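Local coordinates for cycloserine biosynthesis protein DcsG (Streptomyces lavendulae, PDB 6JIL), which catalyses the ATP- and magnesium-dependent conversion of O-ureido-D-serine into the antibiotic D-cycloserine, as a monomeric ligase of the ATP-grasp family, at residues T42-W45 with S46-E49; A155-A158 with S159-V162; M205-P208 with D209-H213. All coordinates share one frame; numbering follows the deposited sequence.

Interaction 1 (T42-W45 with S46-E49); sequences TVDW and SRFE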
ATOM      1  N   THR A  42      13.207 -16.205 -17.528  1.00 27.86           N
ATOM      2  CA  THR A  42      14.273 -17.180 -17.302  1.00 28.17           C
ATOM      3  C   THR A  42      14.338 -17.686 -15.860  1.00 28.01           C
ATOM      4  O   THR A  42      15.208 -18.489 -15.519  1.00 27.02           O
ATOM      5  CB  THR A  42      15.654 -16.590 -17.653  1.00 28.01           C
ATOM      6  OG1 THR A  42      16.022 -15.613 -16.670  1.00 27.70           O
ATOM      7  CG2 THR A  42      15.614 -15.929 -19.025  1.00 27.89           C
ATOM      8  N   VAL A  43      13.420 -17.222 -15.017  1.00 25.82           N
ATOM      9  CA  VAL A  43      13.409 -17.635 -13.621  1.00 24.45           C
ATOM     10  C   VAL A  43      12.623 -18.915 -13.361  1.00 24.43           C
ATOM     11  O   VAL A  43      11.473 -19.048 -13.764  1.00 23.61           O
ATOM     12  CB  VAL A  43      12.829 -16.536 -12.717  1.00 23.96           C
ATOM     13  CG1 VAL A  43      12.886 -16.980 -11.267  1.00 24.68           C
ATOM     14  CG2 VAL A  43      13.602 -15.246 -12.905  1.00 23.68           C
ATOM     15  N   ASP A  44      13.256 -19.862 -12.687  1.00 24.51           N
ATOM     16  CA  ASP A  44      12.593 -21.110 -12.348  1.00 25.88           C
ATOM     17  C   ASP A  44      12.118 -20.931 -10.910  1.00 25.59           C
ATOM     18  O   ASP A  44      12.859 -21.205  -9.966  1.00 24.14           O
ATOM     19  CB  ASP A  44      13.579 -22.275 -12.443  1.00 29.07           C
ATOM     20  CG  ASP A  44      12.949 -23.598 -12.076  1.00 31.35           C
ATOM     21  OD1 ASP A  44      11.739 -23.609 -11.770  1.00 31.59           O
ATOM     22  OD2 ASP A  44      13.665 -24.624 -12.094  1.00 33.60           O
ATOM     23  N   TRP A  45      10.886 -20.455 -10.752  1.00 24.53           N
ATOM     24  CA  TRP A  45      10.336 -20.200  -9.428  1.00 23.87           C
ATOM     25  C   TRP A  45      10.196 -21.442  -8.554  1.00 24.91           C
ATOM     26  O   TRP A  45      10.050 -21.342  -7.337  1.00 24.72           O
ATOM     27  CB  TRP A  45       9.000 -19.462  -9.560  1.00 20.25           C
ATOM     28  CG  TRP A  45       9.164 -18.149 -10.286  1.00 19.53           C
ATOM     29  CD1 TRP A  45       9.141 -17.950 -11.639  1.00 19.39           C
ATOM     30  CD2 TRP A  45       9.476 -16.877  -9.701  1.00 17.90           C
ATOM     31  NE1 TRP A  45       9.425 -16.639 -11.934  1.00 18.60           N
ATOM     32  CE2 TRP A  45       9.635 -15.956 -10.764  1.00 19.95           C
ATOM     33  CE3 TRP A  45       9.642 -16.426  -8.383  1.00 17.08           C
ATOM     34  CZ2 TRP A  45       9.952 -14.602 -10.549  1.00 18.57           C
ATOM     35  CZ3 TRP A  45       9.957 -15.085  -8.168  1.00 16.50           C
ATOM     36  CH2 TRP A  45      10.108 -14.188  -9.250  1.00 18.01           C
ATOM     37  N   SER A  46      10.272 -22.614  -9.177  1.00 25.61           N
ATOM     38  CA  SER A  46      10.168 -23.872  -8.448  1.00 25.52           C
ATOM     39  C   SER A  46      11.410 -24.094  -7.583  1.00 25.21           C
ATOM     40  O   SER A  46      11.391 -24.905  -6.661  1.00 26.35           O
ATOM     41  CB  SER A  46      10.016 -25.043  -9.427  1.00 25.04           C
ATOM     42  OG  SER A  46      11.225 -25.295 -10.126  1.00 25.54           O
ATOM     43  N   ARG A  47      12.485 -23.372  -7.889  1.00 25.28           N
ATOM     44  CA  ARG A  47      13.742 -23.491  -7.147  1.00 26.54           C
ATOM     45  C   ARG A  47      13.711 -22.897  -5.744  1.00 26.24           C
ATOM     46  O   ARG A  47      14.515 -23.282  -4.899  1.00 27.76           O
ATOM     47  CB  ARG A  47      14.889 -22.801  -7.891  1.00 27.18           C
ATOM     48  CG  ARG A  47      15.438 -23.513  -9.098  1.00 32.80           C
ATOM     49  CD  ARG A  47      16.671 -22.761  -9.604  1.00 36.91           C
ATOM     50  NE  ARG A  47      16.373 -21.356  -9.886  1.00 39.64           N
ATOM     51  CZ  ARG A  47      16.899 -20.320  -9.235  1.00 40.40           C
ATOM     52  NH1 ARG A  47      17.767 -20.513  -8.248  1.00 40.86           N
ATOM     53  NH2 ARG A  47      16.549 -19.086  -9.574  1.00 39.90           N
ATOM     54  N   PHE A  48      12.810 -21.950  -5.504  1.00 23.94           N
ATOM     55  CA  PHE A  48      12.733 -21.292  -4.205  1.00 24.53           C
ATOM     56  C   PHE A  48      11.914 -22.000  -3.131  1.00 25.24           C
ATOM     57  O   PHE A  48      10.957 -22.714  -3.420  1.00 26.78           O
ATOM     58  CB  PHE A  48      12.193 -19.869  -4.369  1.00 22.91           C
ATOM     59  CG  PHE A  48      12.928 -19.058  -5.389  1.00 22.18           C
ATOM     60  CD1 PHE A  48      12.413 -18.889  -6.665  1.00 21.09           C
ATOM     61  CD2 PHE A  48      14.155 -18.484  -5.081  1.00 21.60           C
ATOM     62  CE1 PHE A  48      13.111 -18.160  -7.617  1.00 22.90           C
ATOM     63  CE2 PHE A  48      14.860 -17.756  -6.025  1.00 21.52           C
ATOM     64  CZ  PHE A  48      14.338 -17.593  -7.296  1.00 21.51           C
ATOM     65  N   GLU A  49      12.307 -21.776  -1.883  1.00 25.36           N
ATOM     66  CA  GLU A  49      11.624 -22.346  -0.728  1.00 25.15           C
ATOM     67  C   GLU A  49      10.366 -21.510  -0.564  1.00 21.83           C
ATOM     68  O   GLU A  49       9.292 -22.018  -0.275  1.00 23.51           O
ATOM     69  CB  GLU A  49      12.494 -22.195   0.524  1.00 29.43           C
ATOM     70  CG  GLU A  49      12.169 -23.159   1.646  1.00 36.68           C
ATOM     71  CD  GLU A  49      12.847 -24.508   1.456  1.00 42.72           C
ATOM     72  OE1 GLU A  49      12.549 -25.449   2.230  1.00 44.46           O
ATOM     73  OE2 GLU A  49      13.687 -24.623   0.533  1.00 43.26           O
TER
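Val43 meets Phe48 five residues on, with its CG1 methyl 3.8 Å from CE1 and lying at the edge of the phenyl ring, in its plane. The same methyl also stands 3.4 Å above one face of the Trp45 ring, offset toward the rim, so a single branch wedges against both aromatics. Asp44 organises the polar side of the bend. Its CG lies opposite the backbone N (chi1 179°), which carries the carboxylate forward to Ser46, where OD1 accepts from Ser46 N at 3.1 Å, the side-chain-to-backbone bond that defines an Asx turn. The donor comes from above the carboxylate plane rather than within it. Ser46 OG is modelled only 2.4 Å from Asp44 OD1, too short to be taken at face value. The backbone of Asp44 contributes as well: Arg47 N reaches Asp44 O at 3.0 Å with a nearly straight N-H...O angle of 163°, closing the 3-10 turn. At Trp45 the next such link is weak, Phe48 N to Trp45 O at 3.4 Å. The Trp45 indole also meets the Phe48 ring obliquely, its six-membered ring and the phenyl having centroids 5.7 Å apart and planes at 49°. The loop joins strand 33-37 to strand 50-55 in the parallel sheet near the N-terminus. Phe48 rests on Ala5 and Cys36 of that sheet, while Trp45 packs on Ala5, Val7 and Cys36 and meets Phe69 edge-to-face, lodging the turn against strands 4-8 and 33-37 and helix 63-76.

Interaction 2 (A155-A158 with S159-V162); sequences AEPA and SRHV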
ATOM      1  N   ALA A 155     -16.226  18.741 -10.965  1.00 28.03           N
ATOM      2  CA  ALA A 155     -16.788  17.402 -11.054  1.00 28.60           C
ATOM      3  C   ALA A 155     -16.658  16.793 -12.455  1.00 29.43           C
ATOM      4  O   ALA A 155     -16.230  15.648 -12.604  1.00 28.71           O
ATOM      5  CB  ALA A 155     -18.249  17.425 -10.624  1.00 27.29           C
ATOM      6  N   GLU A 156     -17.025  17.557 -13.480  1.00 29.40           N
ATOM      7  CA  GLU A 156     -16.965  17.058 -14.847  1.00 29.13           C
ATOM      8  C   GLU A 156     -15.562  16.585 -15.206  1.00 27.79           C
ATOM      9  O   GLU A 156     -15.388  15.461 -15.675  1.00 26.88           O
ATOM     10  CB  GLU A 156     -17.452  18.131 -15.829  1.00 31.77           C
ATOM     11  CG  GLU A 156     -17.775  17.613 -17.230  1.00 34.42           C
ATOM     12  CD  GLU A 156     -16.553  17.530 -18.125  1.00 37.03           C
ATOM     13  OE1 GLU A 156     -16.665  16.971 -19.238  1.00 38.17           O
ATOM     14  OE2 GLU A 156     -15.483  18.031 -17.719  1.00 38.61           O
ATOM     15  N   PRO A 157     -14.538  17.428 -14.990  1.00 25.94           N
ATOM     16  CA  PRO A 157     -13.172  17.005 -15.319  1.00 25.65           C
ATOM     17  C   PRO A 157     -12.780  15.746 -14.545  1.00 25.12           C
ATOM     18  O   PRO A 157     -12.190  14.816 -15.092  1.00 25.59           O
ATOM     19  CB  PRO A 157     -12.335  18.216 -14.922  1.00 24.64           C
ATOM     20  CG  PRO A 157     -13.267  19.355 -15.171  1.00 24.45           C
ATOM     21  CD  PRO A 157     -14.559  18.842 -14.586  1.00 25.55           C
ATOM     22  N   ALA A 158     -13.114  15.720 -13.262  1.00 24.64           N
ATOM     23  CA  ALA A 158     -12.798  14.564 -12.440  1.00 22.78           C
ATOM     24  C   ALA A 158     -13.558  13.331 -12.943  1.00 21.18           C
ATOM     25  O   ALA A 158     -13.035  12.219 -12.908  1.00 20.42           O
ATOM     26  CB  ALA A 158     -13.147  14.846 -10.978  1.00 21.24           C
ATOM     27  N   SER A 159     -14.787  13.525 -13.410  1.00 19.61           N
ATOM     28  CA  SER A 159     -15.575  12.408 -13.899  1.00 18.89           C
ATOM     29  C   SER A 159     -14.870  11.811 -15.107  1.00 20.94           C
ATOM     30  O   SER A 159     -14.973  10.610 -15.368  1.00 19.96           O
ATOM     31  CB  SER A 159     -16.990  12.860 -14.277  1.00 19.75           C
ATOM     32  OG  SER A 159     -16.977  13.769 -15.366  1.00 19.81           O
ATOM     33  N   ARG A 160     -14.148  12.656 -15.842  1.00 22.04           N
ATOM     34  CA  ARG A 160     -13.413  12.202 -17.016  1.00 23.52           C
ATOM     35  C   ARG A 160     -12.200  11.416 -16.552  1.00 20.80           C
ATOM     36  O   ARG A 160     -11.775  10.467 -17.205  1.00 20.51           O
ATOM     37  CB  ARG A 160     -12.989  13.389 -17.884  1.00 26.20           C
ATOM     38  CG  ARG A 160     -14.054  13.822 -18.893  1.00 32.50           C
ATOM     39  CD  ARG A 160     -14.069  15.339 -19.092  1.00 38.97           C
ATOM     40  NE  ARG A 160     -12.740  15.897 -19.344  1.00 42.84           N
ATOM     41  CZ  ARG A 160     -12.477  17.198 -19.425  1.00 45.30           C
ATOM     42  NH1 ARG A 160     -13.455  18.085 -19.275  1.00 44.78           N
ATOM     43  NH2 ARG A 160     -11.236  17.618 -19.650  1.00 47.27           N
ATOM     44  N   HIS A 161     -11.647  11.815 -15.415  1.00 18.91           N
ATOM     45  CA  HIS A 161     -10.504  11.109 -14.851  1.00 17.85           C
ATOM     46  C   HIS A 161     -11.039   9.751 -14.405  1.00 16.85           C
ATOM     47  O   HIS A 161     -10.425   8.713 -14.653  1.00 16.66           O
ATOM     48  CB  HIS A 161      -9.940  11.884 -13.653  1.00 16.40           C
ATOM     49  CG  HIS A 161      -8.781  11.215 -12.980  1.00 16.06           C
ATOM     50  ND1 HIS A 161      -8.200  11.711 -11.833  1.00 16.32           N
ATOM     51  CD2 HIS A 161      -8.101  10.084 -13.284  1.00 16.92           C
ATOM     52  CE1 HIS A 161      -7.213  10.916 -11.459  1.00 17.80           C
ATOM     53  NE2 HIS A 161      -7.132   9.921 -12.323  1.00 17.19           N
ATOM     54  N   VAL A 162     -12.205   9.771 -13.769  1.00 16.18           N
ATOM     55  CA  VAL A 162     -12.840   8.555 -13.287  1.00 17.15           C
ATOM     56  C   VAL A 162     -13.141   7.609 -14.442  1.00 17.76           C
ATOM     57  O   VAL A 162     -12.830   6.418 -14.377  1.00 17.89           O
ATOM     58  CB  VAL A 162     -14.158   8.873 -12.521  1.00 15.13           C
ATOM     59  CG1 VAL A 162     -14.940   7.591 -12.248  1.00 13.42           C
ATOM     60  CG2 VAL A 162     -13.830   9.564 -11.204  1.00 13.16           C
TER
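The Arg160 guanidinium has Pro157 CA over one face, 3.9 Å above the plane and displaced toward the rim, and the Glu156 carboxylate at its edge. This is an i to i+4 salt bridge at the start of helix 155-167: Arg160 NH1 donates to the syn lone pair of Glu156 OE2 at 2.6 Å. The fit is not coplanar, since the two flat groups stand 64° apart and the oxygen lies 28° out of the guanidinium plane. Glu156 turns its carboxylate along the helix through a bend at chi2 (-85°), and Arg160 folds back at chi2 and chi3 to meet it. The other flat group, the His161 imidazole, leads away from this turn and bonds through ND1 to Tyr150 OH. On the buried side Ala155 and Ser159 pack on helix 117-127, and Ala158 and Val162 on strand 133-138, whereas Glu156 and the exposed Arg160 form their bridge on the outer flank. Glu156 O accepts Arg160 N at 3.1 Å. Ser159 OG also points to Glu156 O, but at a separation too short to be reliable. Two residues further along, Val162 N donates to Ala158 O at 2.7 Å.

Interaction 3 (M205-P208 with D209-H213); sequences MLMP and DGTVH. With ADP (adenosine-5'-diphosphate), chain G.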
HETATM    1  N   MSE A 205       1.451  14.887  -1.251  1.00 23.79           N
HETATM    2  CA  MSE A 205       1.810  14.540  -2.626  1.00 23.71           C
HETATM    3  C   MSE A 205       1.018  15.328  -3.667  1.00 23.66           C
HETATM    4  O   MSE A 205       1.498  15.582  -4.774  1.00 22.38           O
HETATM    5  CB  MSE A 205       1.582  13.045  -2.855  1.00 24.34           C
HETATM    6  CG  MSE A 205       2.487  12.137  -2.038  1.00 28.23           C
HETATM    7 SE   MSE A 205       4.325  12.186  -2.648  1.00 32.87          SE
HETATM    8  CE  MSE A 205       5.164  13.066  -1.143  1.00 27.07           C
ATOM      9  N   LEU A 206      -0.201  15.703  -3.304  1.00 23.32           N
ATOM     10  CA  LEU A 206      -1.083  16.445  -4.192  1.00 23.10           C
ATOM     11  C   LEU A 206      -1.007  17.949  -3.916  1.00 25.57           C
ATOM     12  O   LEU A 206      -1.524  18.431  -2.906  1.00 25.98           O
ATOM     13  CB  LEU A 206      -2.516  15.947  -3.997  1.00 19.82           C
ATOM     14  CG  LEU A 206      -2.951  14.602  -4.600  1.00 18.63           C
ATOM     15  CD1 LEU A 206      -1.753  13.755  -5.005  1.00 18.31           C
ATOM     16  CD2 LEU A 206      -3.829  13.884  -3.603  1.00 13.70           C
HETATM   17  N   MSE A 207      -0.369  18.689  -4.818  1.00 27.15           N
HETATM   18  CA  MSE A 207      -0.231  20.133  -4.659  1.00 28.52           C
HETATM   19  C   MSE A 207      -1.494  20.876  -5.073  1.00 27.31           C
HETATM   20  O   MSE A 207      -2.202  20.457  -5.988  1.00 28.64           O
HETATM   21  CB  MSE A 207       0.943  20.653  -5.490  1.00 32.18           C
HETATM   22  CG  MSE A 207       2.303  20.106  -5.086  1.00 38.80           C
HETATM   23 SE   MSE A 207       2.701  20.271  -3.192  1.00 51.55          SE
HETATM   24  CE  MSE A 207       2.492  22.184  -2.987  1.00 47.41           C
ATOM     25  N   PRO A 208      -1.795  21.997  -4.401  1.00 26.23           N
ATOM     26  CA  PRO A 208      -2.985  22.789  -4.723  1.00 26.18           C
ATOM     27  C   PRO A 208      -3.001  23.231  -6.189  1.00 26.51           C
ATOM     28  O   PRO A 208      -4.060  23.427  -6.770  1.00 26.78           O
ATOM     29  CB  PRO A 208      -2.877  23.975  -3.768  1.00 24.56           C
ATOM     30  CG  PRO A 208      -2.152  23.399  -2.594  1.00 25.49           C
ATOM     31  CD  PRO A 208      -1.078  22.577  -3.252  1.00 25.74           C
ATOM     32  N   ASP A 209      -1.819  23.372  -6.783  1.00 29.17           N
ATOM     33  CA  ASP A 209      -1.701  23.805  -8.173  1.00 31.86           C
ATOM     34  C   ASP A 209      -1.809  22.676  -9.202  1.00 32.59           C
ATOM     35  O   ASP A 209      -1.478  22.871 -10.371  1.00 34.42           O
ATOM     36  CB  ASP A 209      -0.380  24.555  -8.388  1.00 33.44           C
ATOM     37  CG  ASP A 209       0.819  23.627  -8.458  1.00 36.36           C
ATOM     38  OD1 ASP A 209       1.952  24.124  -8.635  1.00 38.40           O
ATOM     39  OD2 ASP A 209       0.636  22.398  -8.341  1.00 38.74           O
ATOM     40  N   GLY A 210      -2.251  21.496  -8.773  1.00 31.84           N
ATOM     41  CA  GLY A 210      -2.397  20.388  -9.703  1.00 30.04           C
ATOM     42  C   GLY A 210      -1.215  19.437  -9.782  1.00 28.45           C
ATOM     43  O   GLY A 210      -1.315  18.347 -10.348  1.00 27.91           O
ATOM     44  N   THR A 211      -0.087  19.840  -9.216  1.00 26.41           N
ATOM     45  CA  THR A 211       1.091  18.989  -9.245  1.00 23.48           C
ATOM     46  C   THR A 211       0.883  17.747  -8.384  1.00 22.19           C
ATOM     47  O   THR A 211       0.287  17.809  -7.307  1.00 20.11           O
ATOM     48  CB  THR A 211       2.328  19.743  -8.737  1.00 23.87           C
ATOM     49  OG1 THR A 211       2.449  20.986  -9.444  1.00 23.12           O
ATOM     50  CG2 THR A 211       3.583  18.906  -8.959  1.00 20.75           C
ATOM     51  N   VAL A 212       1.369  16.616  -8.878  1.00 20.83           N
ATOM     52  CA  VAL A 212       1.257  15.361  -8.156  1.00 18.25           C
ATOM     53  C   VAL A 212       2.664  14.828  -7.945  1.00 19.27           C
ATOM     54  O   VAL A 212       3.334  14.439  -8.894  1.00 18.56           O
ATOM     55  CB  VAL A 212       0.432  14.335  -8.953  1.00 17.70           C
ATOM     56  CG1 VAL A 212       0.338  13.018  -8.182  1.00 16.35           C
ATOM     57  CG2 VAL A 212      -0.949  14.895  -9.225  1.00 14.68           C
ATOM     58  N   HIS A 213       3.121  14.833  -6.699  1.00 20.69           N
ATOM     59  CA  HIS A 213       4.455  14.341  -6.399  1.00 21.37           C
ATOM     60  C   HIS A 213       4.497  12.840  -6.213  1.00 20.53           C
ATOM     61  O   HIS A 213       3.469  12.172  -6.111  1.00 19.21           O
ATOM     62  CB  HIS A 213       5.020  15.022  -5.148  1.00 21.37           C
ATOM     63  CG  HIS A 213       5.378  16.458  -5.363  1.00 23.95           C
ATOM     64  ND1 HIS A 213       4.815  17.485  -4.634  1.00 22.30           N
ATOM     65  CD2 HIS A 213       6.221  17.040  -6.250  1.00 24.49           C
ATOM     66  CE1 HIS A 213       5.295  18.638  -5.066  1.00 25.13           C
ATOM     67  NE2 HIS A 213       6.148  18.396  -6.045  1.00 24.21           N
TER
HETATM   68  PB  ADP G 403      -0.886   5.483  -3.359  1.00 15.07           P
HETATM   69  O1B ADP G 403       0.244   6.147  -2.419  1.00 15.55           O
HETATM   70  O2B ADP G 403      -0.963   3.982  -3.092  1.00 16.24           O
HETATM   71  O3B ADP G 403      -0.502   5.723  -4.836  1.00 14.51           O
HETATM   72  PA  ADP G 403      -2.456   7.106  -1.789  1.00 15.40           P
HETATM   73  O1A ADP G 403      -3.707   6.836  -1.083  1.00 18.23           O
HETATM   74  O2A ADP G 403      -1.261   6.878  -0.765  1.00 18.51           O
HETATM   75  O3A ADP G 403      -2.370   6.110  -3.080  1.00 18.34           O
HETATM   76  O5' ADP G 403      -2.499   8.621  -2.326  1.00 19.41           O
HETATM   77  C5' ADP G 403      -1.181   9.042  -2.680  1.00 15.69           C
HETATM   78  C4' ADP G 403      -0.923  10.418  -2.052  1.00 17.85           C
HETATM   79  O4' ADP G 403      -1.989  11.330  -2.401  1.00 18.45           O
HETATM   80  C3' ADP G 403      -0.886  10.330  -0.531  1.00 17.94           C
HETATM   81  O3' ADP G 403       0.426  10.064  -0.049  1.00 20.88           O
HETATM   82  C2' ADP G 403      -1.426  11.693  -0.092  1.00 19.64           C
HETATM   83  O2' ADP G 403      -0.380  12.660   0.039  1.00 21.76           O
HETATM   84  C1' ADP G 403      -2.429  12.056  -1.212  1.00 19.75           C
HETATM   85  N9  ADP G 403      -3.824  11.689  -0.837  1.00 19.96           N
HETATM   86  C8  ADP G 403      -4.568  10.645  -1.329  1.00 19.04           C
HETATM   87  N7  ADP G 403      -5.765  10.655  -0.822  1.00 16.25           N
HETATM   88  C5  ADP G 403      -5.880  11.694   0.029  1.00 17.79           C
HETATM   89  C6  ADP G 403      -6.972  12.324   0.686  1.00 17.65           C
HETATM   90  N6  ADP G 403      -8.229  11.736   0.694  1.00 15.38           N
HETATM   91  N1  ADP G 403      -6.768  13.513   1.284  1.00 17.83           N
HETATM   92  C2  ADP G 403      -5.576  14.112   1.272  1.00 18.87           C
HETATM   93  N3  ADP G 403      -4.526  13.564   0.663  1.00 18.46           N
HETATM   94  C4  ADP G 403      -4.627  12.376   0.038  1.00 17.97           C
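A selenium atom sits at the rim of an imidazole: Met207, a selenomethionine, places SE 4.5 Å from the centroid of the His213 ring and 80° off its normal, hence at the edge. The bend at chi2 turns SE toward the ring, and CG, anti to the carbonyl carbon, comes to 3.3 Å from His213 CE1. Thr211 CG2 lies over one face of the same ring, whose ND1 is buried without a polar partner. The backbone follows the 3:5 hairpin pattern, a type I turn from Met207 to Gly210 with a G1 bulge, though its limbs are joined by a single bridge, Leu206 with Val212. Three bonds support that reading: Gly210 N to Met207 O at 3.0 Å, Met207 N to Thr211 O at 2.7 Å, and His213 N to Met205 O at 2.6 Å, almost straight at 173°. Gly210 takes a positive phi (95°) to close the bend. Asp209 braces it with an Asx turn, OD2 accepting Thr211 N at 2.8 Å as well as Thr211 OG1. The opposite end of the hairpin forms part of the nucleotide pocket: Met205 N donates to ADP O2' at 3.2 Å, and Leu206 CD2 lies 3.3 Å from ADP C1', against the ribose. Arg149 and Ser144 hold the backbone oxygens of Leu206 and His213, while the loop itself links strands 195-202 and 220-223 of the five-stranded antiparallel sheet.

All three contacts are local, each within one continuous stretch, and none touches another. Interaction 1 lies on the surface of the parallel sheet, about 41 to 44 Å from the other two between centres, with interaction 3 on the opposite side of the chain's centre. Interactions 2 and 3 both fall in the ATP-grasp range, their nearest atoms about 8 Å apart. Interaction 2 is largely buried against the four-stranded antiparallel sheet, yet its ion pair lies on the helix's outer flank. The partly buried interaction 3 is a hairpin-like loop between two strands of the five-stranded sheet and is the only one that meets ADP. Chemistry follows place: aromatic packing beside an Asx turn in 42-49, helical bonds with a salt bridge in 155-162, and hairpin bonds with ligand contacts in 205-213.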